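Local coordinates for protein imidazolonepropionase (Unidentified, PDB 2Q09) that catalyses the hydrolytic opening of imidazolone-5-propanoate to N-formimidoyl-L-glutamate, the third step of histidine degradation, at a single iron(III) centre, at residues V283-P288 against P311-S316; L287-Y292 against G321-V326; S327-M332 against Y388-D393. All blocks are in the same frame, centred on the assembly; numbering follows the deposited sequence.

Contact 1. Residues V283-P288 against P311-S316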
loop_
_atom_site.group_PDB
_atom_site.type_symbol
_atom_site.label_atom_id
_atom_site.label_comp_id
_atom_site.label_asym_id
_atom_site.label_seq_id
_atom_site.Cartn_x
_atom_site.Cartn_y
_atom_site.Cartn_z
ATOM N N VAL A 283 -5.471 -0.750 -11.313
ATOM C CA VAL A 283 -5.141 -1.905 -10.488
ATOM C C VAL A 283 -6.221 -2.083 -9.426
ATOM O O VAL A 283 -6.705 -1.104 -8.849
ATOM C CB VAL A 283 -3.778 -1.732 -9.785
ATOM C CG1 VAL A 283 -3.531 -2.890 -8.823
ATOM C CG2 VAL A 283 -2.658 -1.674 -10.817
ATOM N N ALA A 284 -6.616 -3.328 -9.182
ATOM C CA ALA A 284 -7.619 -3.615 -8.163
ATOM C C ALA A 284 -6.850 -4.036 -6.911
ATOM O O ALA A 284 -6.130 -5.036 -6.922
ATOM C CB ALA A 284 -8.547 -4.744 -8.626
ATOM N N THR A 285 -6.996 -3.273 -5.834
ATOM C CA THR A 285 -6.282 -3.596 -4.610
ATOM C C THR A 285 -7.160 -4.329 -3.603
ATOM O O THR A 285 -8.183 -3.815 -3.150
ATOM C CB THR A 285 -5.699 -2.329 -3.954
ATOM O OG1 THR A 285 -4.806 -1.686 -4.873
ATOM C CG2 THR A 285 -4.904 -2.700 -2.690
ATOM N N LEU A 286 -6.757 -5.545 -3.271
ATOM C CA LEU A 286 -7.488 -6.367 -2.314
ATOM C C LEU A 286 -6.969 -6.106 -0.905
ATOM O O LEU A 286 -5.759 -6.039 -0.678
ATOM C CB LEU A 286 -7.322 -7.842 -2.674
ATOM C CG LEU A 286 -7.786 -8.182 -4.102
ATOM C CD1 LEU A 286 -7.499 -9.646 -4.400
ATOM C CD2 LEU A 286 -9.288 -7.896 -4.242
ATOM N N LEU A 287 -7.895 -5.961 0.038
ATOM C CA LEU A 287 -7.546 -5.680 1.429
ATOM C C LEU A 287 -8.224 -6.742 2.284
ATOM O O LEU A 287 -9.247 -6.488 2.925
ATOM C CB LEU A 287 -8.041 -4.276 1.791
ATOM C CG LEU A 287 -7.464 -3.195 0.860
ATOM C CD1 LEU A 287 -8.150 -1.864 1.135
ATOM C CD2 LEU A 287 -5.960 -3.060 1.075
ATOM N N PRO A 288 -7.657 -7.960 2.288
ATOM C CA PRO A 288 -8.166 -9.116 3.035
ATOM C C PRO A 288 -8.249 -8.958 4.550
ATOM O O PRO A 288 -9.136 -9.519 5.188
ATOM C CB PRO A 288 -7.216 -10.238 2.620
ATOM C CG PRO A 288 -5.913 -9.507 2.451
ATOM C CD PRO A 288 -6.345 -8.266 1.686
ATOM N N PRO A 311 -5.165 -6.708 -13.033
ATOM C CA PRO A 311 -4.112 -7.011 -12.059
ATOM C C PRO A 311 -4.590 -6.721 -10.639
ATOM O O PRO A 311 -5.219 -5.699 -10.382
ATOM C CB PRO A 311 -2.970 -6.104 -12.495
ATOM C CG PRO A 311 -3.674 -4.937 -13.119
ATOM C CD PRO A 311 -4.768 -5.602 -13.920
HETATM N N MSE A 312 -4.310 -7.635 -9.717
HETATM C CA MSE A 312 -4.749 -7.465 -8.341
HETATM C C MSE A 312 -3.580 -7.311 -7.383
HETATM O O MSE A 312 -2.700 -8.181 -7.297
HETATM C CB MSE A 312 -5.600 -8.662 -7.901
HETATM C CG MSE A 312 -6.790 -8.972 -8.815
HETATM SE SE MSE A 312 -7.704 -10.575 -8.200
HETATM C CE MSE A 312 -6.449 -11.895 -8.790
ATOM N N ALA A 313 -3.561 -6.192 -6.674
ATOM C CA ALA A 313 -2.520 -5.958 -5.691
ATOM C C ALA A 313 -3.088 -6.419 -4.352
ATOM O O ALA A 313 -4.306 -6.542 -4.201
ATOM C CB ALA A 313 -2.164 -4.465 -5.632
ATOM N N VAL A 314 -2.207 -6.696 -3.400
ATOM C CA VAL A 314 -2.626 -7.110 -2.066
ATOM C C VAL A 314 -1.927 -6.170 -1.087
ATOM O O VAL A 314 -0.724 -5.919 -1.224
ATOM C CB VAL A 314 -2.201 -8.559 -1.753
ATOM C CG1 VAL A 314 -2.475 -8.869 -0.283
ATOM C CG2 VAL A 314 -2.971 -9.538 -2.638
ATOM N N SER A 315 -2.671 -5.653 -0.109
ATOM C CA SER A 315 -2.095 -4.729 0.862
ATOM C C SER A 315 -2.660 -4.965 2.264
ATOM O O SER A 315 -3.725 -5.554 2.412
ATOM C CB SER A 315 -2.363 -3.284 0.423
ATOM O OG SER A 315 -1.729 -2.368 1.307
ATOM N N SER A 316 -1.948 -4.479 3.277
ATOM C CA SER A 316 -2.337 -4.651 4.677
ATOM C C SER A 316 -3.456 -3.733 5.178
ATOM O O SER A 316 -4.160 -4.069 6.140
ATOM C CB SER A 316 -1.114 -4.447 5.574
ATOM O OG SER A 316 -0.668 -3.095 5.501
#

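Contact 2. Residues L287-Y292 against G321-V326. With DI6 (3-[(4S)-2,5-dioxoimidazolidin-4-yl]propanoic acid), chain C.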
loop_
_atom_site.group_PDB
_atom_site.type_symbol
_atom_site.label_atom_id
_atom_site.label_comp_id
_atom_site.label_asym_id
_atom_site.label_seq_id
_atom_site.Cartn_x
_atom_site.Cartn_y
_atom_site.Cartn_z
ATOM N N LEU A 287 -7.895 -5.961 0.038
ATOM C CA LEU A 287 -7.546 -5.680 1.429
ATOM C C LEU A 287 -8.224 -6.742 2.284
ATOM O O LEU A 287 -9.247 -6.488 2.925
ATOM C CB LEU A 287 -8.041 -4.276 1.791
ATOM C CG LEU A 287 -7.464 -3.195 0.860
ATOM C CD1 LEU A 287 -8.150 -1.864 1.135
ATOM C CD2 LEU A 287 -5.960 -3.060 1.075
ATOM N N PRO A 288 -7.657 -7.960 2.288
ATOM C CA PRO A 288 -8.166 -9.116 3.035
ATOM C C PRO A 288 -8.249 -8.958 4.550
ATOM O O PRO A 288 -9.136 -9.519 5.188
ATOM C CB PRO A 288 -7.216 -10.238 2.620
ATOM C CG PRO A 288 -5.913 -9.507 2.451
ATOM C CD PRO A 288 -6.345 -8.266 1.686
ATOM N N THR A 289 -7.324 -8.202 5.126
ATOM C CA THR A 289 -7.304 -8.012 6.573
ATOM C C THR A 289 -8.524 -7.258 7.093
ATOM O O THR A 289 -9.061 -7.597 8.150
ATOM C CB THR A 289 -6.018 -7.290 7.014
ATOM O OG1 THR A 289 -4.886 -8.059 6.586
ATOM C CG2 THR A 289 -5.971 -7.158 8.529
ATOM N N ALA A 290 -8.963 -6.244 6.351
ATOM C CA ALA A 290 -10.139 -5.473 6.747
ATOM C C ALA A 290 -11.374 -6.369 6.607
ATOM O O ALA A 290 -12.326 -6.277 7.388
ATOM C CB ALA A 290 -10.285 -4.228 5.856
ATOM N N PHE A 291 -11.351 -7.225 5.595
ATOM C CA PHE A 291 -12.447 -8.152 5.332
ATOM C C PHE A 291 -12.559 -9.105 6.533
ATOM O O PHE A 291 -13.660 -9.400 7.026
ATOM C CB PHE A 291 -12.136 -8.940 4.060
ATOM C CG PHE A 291 -13.147 -10.000 3.734
ATOM C CD1 PHE A 291 -14.311 -9.679 3.048
ATOM C CD2 PHE A 291 -12.941 -11.315 4.131
ATOM C CE1 PHE A 291 -15.261 -10.650 2.763
ATOM C CE2 PHE A 291 -13.890 -12.305 3.848
ATOM C CZ PHE A 291 -15.053 -11.966 3.163
ATOM N N TYR A 292 -11.408 -9.595 6.983
ATOM C CA TYR A 292 -11.325 -10.497 8.134
ATOM C C TYR A 292 -11.847 -9.846 9.428
ATOM O O TYR A 292 -12.777 -10.339 10.078
ATOM C CB TYR A 292 -9.863 -10.924 8.346
ATOM C CG TYR A 292 -9.501 -11.239 9.782
ATOM C CD1 TYR A 292 -9.831 -12.472 10.357
ATOM C CD2 TYR A 292 -8.855 -10.289 10.576
ATOM C CE1 TYR A 292 -9.524 -12.749 11.696
ATOM C CE2 TYR A 292 -8.549 -10.549 11.914
ATOM C CZ TYR A 292 -8.884 -11.773 12.467
ATOM O OH TYR A 292 -8.595 -12.020 13.790
ATOM N N GLY A 321 -8.867 1.315 12.901
ATOM C CA GLY A 321 -10.266 0.942 12.968
ATOM C C GLY A 321 -10.705 -0.415 12.436
ATOM O O GLY A 321 -11.440 -1.133 13.118
ATOM N N THR A 322 -10.259 -0.778 11.233
ATOM C CA THR A 322 -10.680 -2.031 10.609
ATOM C C THR A 322 -9.586 -3.039 10.265
ATOM O O THR A 322 -9.893 -4.137 9.810
ATOM C CB THR A 322 -11.444 -1.743 9.315
ATOM O OG1 THR A 322 -10.553 -1.114 8.391
ATOM C CG2 THR A 322 -12.625 -0.803 9.577
ATOM N N ALA A 323 -8.327 -2.673 10.456
ATOM C CA ALA A 323 -7.240 -3.598 10.156
ATOM C C ALA A 323 -6.008 -3.261 10.989
ATOM O O ALA A 323 -5.006 -2.801 10.458
ATOM C CB ALA A 323 -6.903 -3.551 8.666
ATOM N N PRO A 324 -6.076 -3.498 12.308
ATOM C CA PRO A 324 -4.982 -3.224 13.247
ATOM C C PRO A 324 -3.885 -4.267 13.222
ATOM O O PRO A 324 -3.376 -4.637 14.270
ATOM C CB PRO A 324 -5.700 -3.177 14.598
ATOM C CG PRO A 324 -6.758 -4.230 14.417
ATOM C CD PRO A 324 -7.288 -3.927 13.032
ATOM N N ILE A 325 -3.525 -4.729 12.028
ATOM C CA ILE A 325 -2.502 -5.753 11.894
ATOM C C ILE A 325 -1.343 -5.262 11.042
ATOM O O ILE A 325 -1.460 -5.099 9.831
ATOM C CB ILE A 325 -3.117 -7.035 11.295
ATOM C CG1 ILE A 325 -4.295 -7.478 12.176
ATOM C CG2 ILE A 325 -2.076 -8.138 11.220
ATOM C CD1 ILE A 325 -5.119 -8.611 11.611
ATOM N N VAL A 326 -0.215 -5.024 11.695
ATOM C CA VAL A 326 0.970 -4.520 11.023
ATOM C C VAL A 326 1.792 -5.649 10.429
ATOM O O VAL A 326 2.829 -6.039 10.966
ATOM C CB VAL A 326 1.831 -3.712 11.994
ATOM C CG1 VAL A 326 3.012 -3.090 11.253
ATOM C CG2 VAL A 326 0.972 -2.618 12.641
HETATM N N1 DI6 C . -12.486 1.880 5.080
HETATM C C2 DI6 C . -11.924 1.212 6.111
HETATM O O2 DI6 C . -12.085 0.041 6.404
HETATM C C3 DI6 C . -11.020 2.239 6.837
HETATM N N4 DI6 C . -11.235 3.465 6.037
HETATM C C5 DI6 C . -12.092 3.160 5.041
HETATM O O5 DI6 C . -12.461 3.959 4.193
HETATM C C6 DI6 C . -11.447 2.411 8.287
HETATM C C7 DI6 C . -10.581 3.419 9.046
HETATM C C8 DI6 C . -10.965 3.625 10.519
HETATM O O9 DI6 C . -10.126 4.175 11.258
HETATM O O10 DI6 C . -12.086 3.246 10.947
HETATM O O HOH W 1 -2.455 -7.523 7.638
#

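Contact 3. Residues S327-M332 against Y388-D393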
loop_
_atom_site.group_PDB
_atom_site.type_symbol
_atom_site.label_atom_id
_atom_site.label_comp_id
_atom_site.label_asym_id
_atom_site.label_seq_id
_atom_site.Cartn_x
_atom_site.Cartn_y
_atom_site.Cartn_z
ATOM N N SER A 327 1.305 -6.172 9.313
ATOM C CA SER A 327 1.975 -7.260 8.629
ATOM C C SER A 327 1.479 -7.342 7.189
ATOM O O SER A 327 0.278 -7.494 6.943
ATOM C CB SER A 327 1.686 -8.587 9.335
ATOM O OG SER A 327 2.319 -9.661 8.660
ATOM N N LEU A 328 2.395 -7.230 6.235
ATOM C CA LEU A 328 2.014 -7.339 4.834
ATOM C C LEU A 328 1.887 -8.822 4.503
ATOM O O LEU A 328 0.981 -9.241 3.787
ATOM C CB LEU A 328 3.066 -6.711 3.914
ATOM C CG LEU A 328 2.812 -6.944 2.417
ATOM C CD1 LEU A 328 1.470 -6.331 2.020
ATOM C CD2 LEU A 328 3.941 -6.334 1.592
ATOM N N ARG A 329 2.809 -9.616 5.033
ATOM C CA ARG A 329 2.784 -11.047 4.768
ATOM C C ARG A 329 1.537 -11.740 5.301
ATOM O O ARG A 329 1.054 -12.693 4.694
ATOM C CB ARG A 329 4.061 -11.705 5.296
ATOM C CG ARG A 329 5.281 -11.272 4.469
ATOM C CD ARG A 329 6.580 -11.890 4.946
ATOM N NE ARG A 329 6.599 -13.337 4.764
ATOM C CZ ARG A 329 7.643 -14.102 5.069
ATOM N NH1 ARG A 329 8.744 -13.545 5.561
ATOM N NH2 ARG A 329 7.592 -15.415 4.905
HETATM N N MSE A 330 0.997 -11.257 6.418
HETATM C CA MSE A 330 -0.220 -11.853 6.969
HETATM C C MSE A 330 -1.324 -11.564 5.948
HETATM O O MSE A 330 -2.213 -12.386 5.707
HETATM C CB MSE A 330 -0.580 -11.213 8.312
HETATM C CG MSE A 330 -1.799 -11.817 8.992
HETATM SE SE MSE A 330 -1.477 -13.654 9.604
HETATM C CE MSE A 330 -2.641 -14.595 8.392
ATOM N N ALA A 331 -1.255 -10.387 5.336
ATOM C CA ALA A 331 -2.247 -10.004 4.337
ATOM C C ALA A 331 -2.161 -10.934 3.130
ATOM O O ALA A 331 -3.176 -11.292 2.525
ATOM C CB ALA A 331 -2.025 -8.555 3.895
HETATM N N MSE A 332 -0.939 -11.309 2.770
HETATM C CA MSE A 332 -0.730 -12.212 1.640
HETATM C C MSE A 332 -1.346 -13.575 1.971
HETATM O O MSE A 332 -2.010 -14.199 1.134
HETATM C CB MSE A 332 0.769 -12.364 1.368
HETATM C CG MSE A 332 1.432 -11.061 0.907
HETATM SE SE MSE A 332 3.355 -11.143 0.905
HETATM C CE MSE A 332 3.566 -12.224 -0.737
ATOM N N TYR A 388 3.140 -18.077 2.869
ATOM C CA TYR A 388 2.818 -19.189 3.756
ATOM C C TYR A 388 3.194 -19.039 5.231
ATOM O O TYR A 388 2.308 -18.930 6.087
ATOM C CB TYR A 388 3.458 -20.472 3.208
ATOM C CG TYR A 388 2.885 -21.738 3.795
ATOM C CD1 TYR A 388 1.634 -22.203 3.395
ATOM C CD2 TYR A 388 3.582 -22.467 4.761
ATOM C CE1 TYR A 388 1.089 -23.370 3.939
ATOM C CE2 TYR A 388 3.048 -23.625 5.311
ATOM C CZ TYR A 388 1.805 -24.072 4.895
ATOM O OH TYR A 388 1.278 -25.218 5.440
ATOM N N LEU A 389 4.494 -19.064 5.525
ATOM C CA LEU A 389 4.986 -18.960 6.897
ATOM C C LEU A 389 5.099 -17.494 7.290
ATOM O O LEU A 389 5.923 -16.757 6.738
ATOM C CB LEU A 389 6.360 -19.629 7.020
ATOM C CG LEU A 389 6.933 -19.655 8.437
ATOM C CD1 LEU A 389 6.050 -20.493 9.339
ATOM C CD2 LEU A 389 8.338 -20.223 8.394
ATOM N N ILE A 390 4.296 -17.095 8.271
ATOM C CA ILE A 390 4.246 -15.706 8.716
ATOM C C ILE A 390 4.816 -15.435 10.102
ATOM O O ILE A 390 4.800 -16.307 10.961
ATOM C CB ILE A 390 2.771 -15.218 8.703
ATOM C CG1 ILE A 390 2.077 -15.654 7.399
ATOM C CG2 ILE A 390 2.701 -13.711 8.891
ATOM C CD1 ILE A 390 2.708 -15.098 6.137
ATOM N N GLY A 391 5.335 -14.221 10.298
ATOM C CA GLY A 391 5.852 -13.816 11.593
ATOM C C GLY A 391 7.311 -14.067 11.932
ATOM O O GLY A 391 7.753 -13.689 13.013
ATOM N N VAL A 392 8.056 -14.696 11.028
ATOM C CA VAL A 392 9.466 -15.000 11.267
ATOM C C VAL A 392 10.409 -14.144 10.420
ATOM O O VAL A 392 10.211 -13.999 9.211
ATOM C CB VAL A 392 9.762 -16.489 10.950
ATOM C CG1 VAL A 392 11.228 -16.802 11.182
ATOM C CG2 VAL A 392 8.884 -17.385 11.807
ATOM N N ASP A 393 11.436 -13.580 11.054
ATOM C CA ASP A 393 12.412 -12.767 10.335
ATOM C C ASP A 393 13.224 -13.724 9.467
ATOM O O ASP A 393 13.845 -14.656 9.973
ATOM C CB ASP A 393 13.347 -12.037 11.306
ATOM C CG ASP A 393 12.663 -10.893 12.043
ATOM O OD1 ASP A 393 11.496 -10.577 11.729
ATOM O OD2 ASP A 393 13.308 -10.308 12.941
#

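Contact 1. Residues V283-P288 against P311-S316
Val283 and Pro311 meet where two neighbouring parallel strands of the amidohydrolase TIM barrel, 283-286 and 312-314, begin to pair. Their axes approach to 4.5 Å and cross at -33°, the twist between adjacent barrel strands. Val283 CG1 rests 3.8 Å from Ala313 CB, brought there by a chi1 of 174° that turns this methyl trans to the amide N, while Val283 CG2 faces Pro311 CG. Ala284 then bonds to the partner strand through both its N and its O: N donates to Pro311 O, and Ala284 O accepts from Ala313 N at 2.8 Å. Met312 CA also sends a C-H toward Ala284 O. Thr285 shares a sheet face with Ala313; Thr285 OG1 stands 3.9 Å from Ala313 CB, and both residues touch Cys71 of strand 63-73. Leu286 repeats the double bonding, its N reaching Ala313 O in a nearly straight bond (171° at the hydrogen) and its O receiving Ser315 N at 3.2 Å. Its side chain lies on the other face, with that of Met312, a selenomethionine. Leu287, the N-cap residue of the next helix, is close to the iron and to its ligand Asp317. The hydroxyl of Ser315 turns to strand 63-73, bonding Asp70 OD2 and the backbone O of His72, an iron ligand. Finally, Leu287 CD2 packs 3.7 Å from Ser315 CB and 3.6 Å from Ser315 O.

Contact 2. Residues L287-Y292 against G321-V326
One wall of the inhibitor pocket is built here, where the first turn of helix 288-293 backs the loop 321-326 that carries Thr322 and Gly321. Ala290 touches Thr322 through its backbone: the CA-H of Ala290 points almost straight at Thr322 O, with Ala290 CA 3.4 Å from that oxygen and 171° at the hydrogen. No conventional hydrogen bond joins the two segments; this buried carbonyl has no hydrogen-bonding partner in the model, and the C-H contact probably compensates in part. Thr322 OG1 sits between its backbone N and carbonyl carbon (chi1 64°). From there Thr322 OG1 donates to DI6 O2 of the inhibitor at 2.8 Å. Asn319 OD1 accepts from Thr322 N, a bond within the same loop that helps to fix the backbone of this residue. Gly321 lies beside the inhibitor's carboxylate; a CB there would collide with O10. Farther along, Thr289 presents CG2, which is wedged between Ala323 CB at 3.7 Å and Ile325 CD1 at 3.5 Å. The same Ile325 CD1 lies 4.0 Å from Tyr292 CE2, with the two side chains at about a right angle. On its polar branch Thr289 OG1 is 2.7 Å from a water, which makes only a weak, long bond to Ile325 O. Around the contact, Pro288 and Tyr292 lean on Met334 of helix 328-339, and Ala290 touches His265 at strand 262-265 as well as the iron ligand Asp317, placing the helix turn between barrel strands and the following helix.

Contact 3. Residues S327-M332 against Y388-D393
Met330 and Ile390 mark the closest backbone approach, their CA atoms 6.2 Å apart, where the first turn of helix 328-339 passes the irregular segment 388-393. Ile390 supplies most of the apolar contact, and its two branches touch different parts of the turn. Ile390 CG2 faces the start of the helix, 4.2 Å from Met330 CB and 4.1 Å from Ser327 OG. Ile390 CD1 reaches over the backbone instead, lying 3.3 Å from Arg329 O and 3.7 Å from Arg329 CB; a chi2 of -61° folds it back onto the helix. Ser327 is the N-cap: Ser327 OG accepts from Met330 N at 3.1 Å, a capping bond, and also pairs with Glu133 OE2. The other carboxylate oxygen of Glu133 takes Leu328 N, so Met330 N and Leu328 N are served by a serine hydroxyl and an acidic side chain. In this amidohydrolase, the helix follows barrel strand 312-314, whereas 388-393 leads into strand 395-400, outside the core barrel strands. Arg329 reaches from the helix to the segment. Its chain bends at chi3 (66°), bringing the guanidinium obliquely up to the backbone of 388-393. Arg329 NH2 lies 2.8 Å from Leu389 O, but at an angle too poor for a hydrogen bond; its firm partner is Gln394 OE1, while NE donates to Leu386 O. An alanine at Arg329 would remove these donors and is likely to leave Gln394 OE1 and Leu386 O without their mate, weakening the tie between the helix and the residues flanking 388-393. Val392 O lies farther off, 4.0 Å from Arg329 NH1.

In the fold
Contacts 1 and 2 interleave in the last strands of the amidohydrolase barrel, and contact 3 comes after both, joining helix 328-339 to a segment beyond the barrel strands. Contact 1 joins strands 283-286 and 312-314; contact 2 begins from the same stretch, sharing Leu287 and Pro288, and its centre is about 12 Å away, where helix 288-293 meets the loop after strand 312-314. That loop runs straight into helix 328-339, which opens contact 3, whose centre lies about 16 Å from that of contact 1 and about 14 Å from that of contact 2. Packing links them: Pro288 CG meets Ala331 O at 3.3 Å, and Ser316 O touches Ala323 CB. The chain thus passes from buried strands near the iron, past the inhibitor pocket, to the surface.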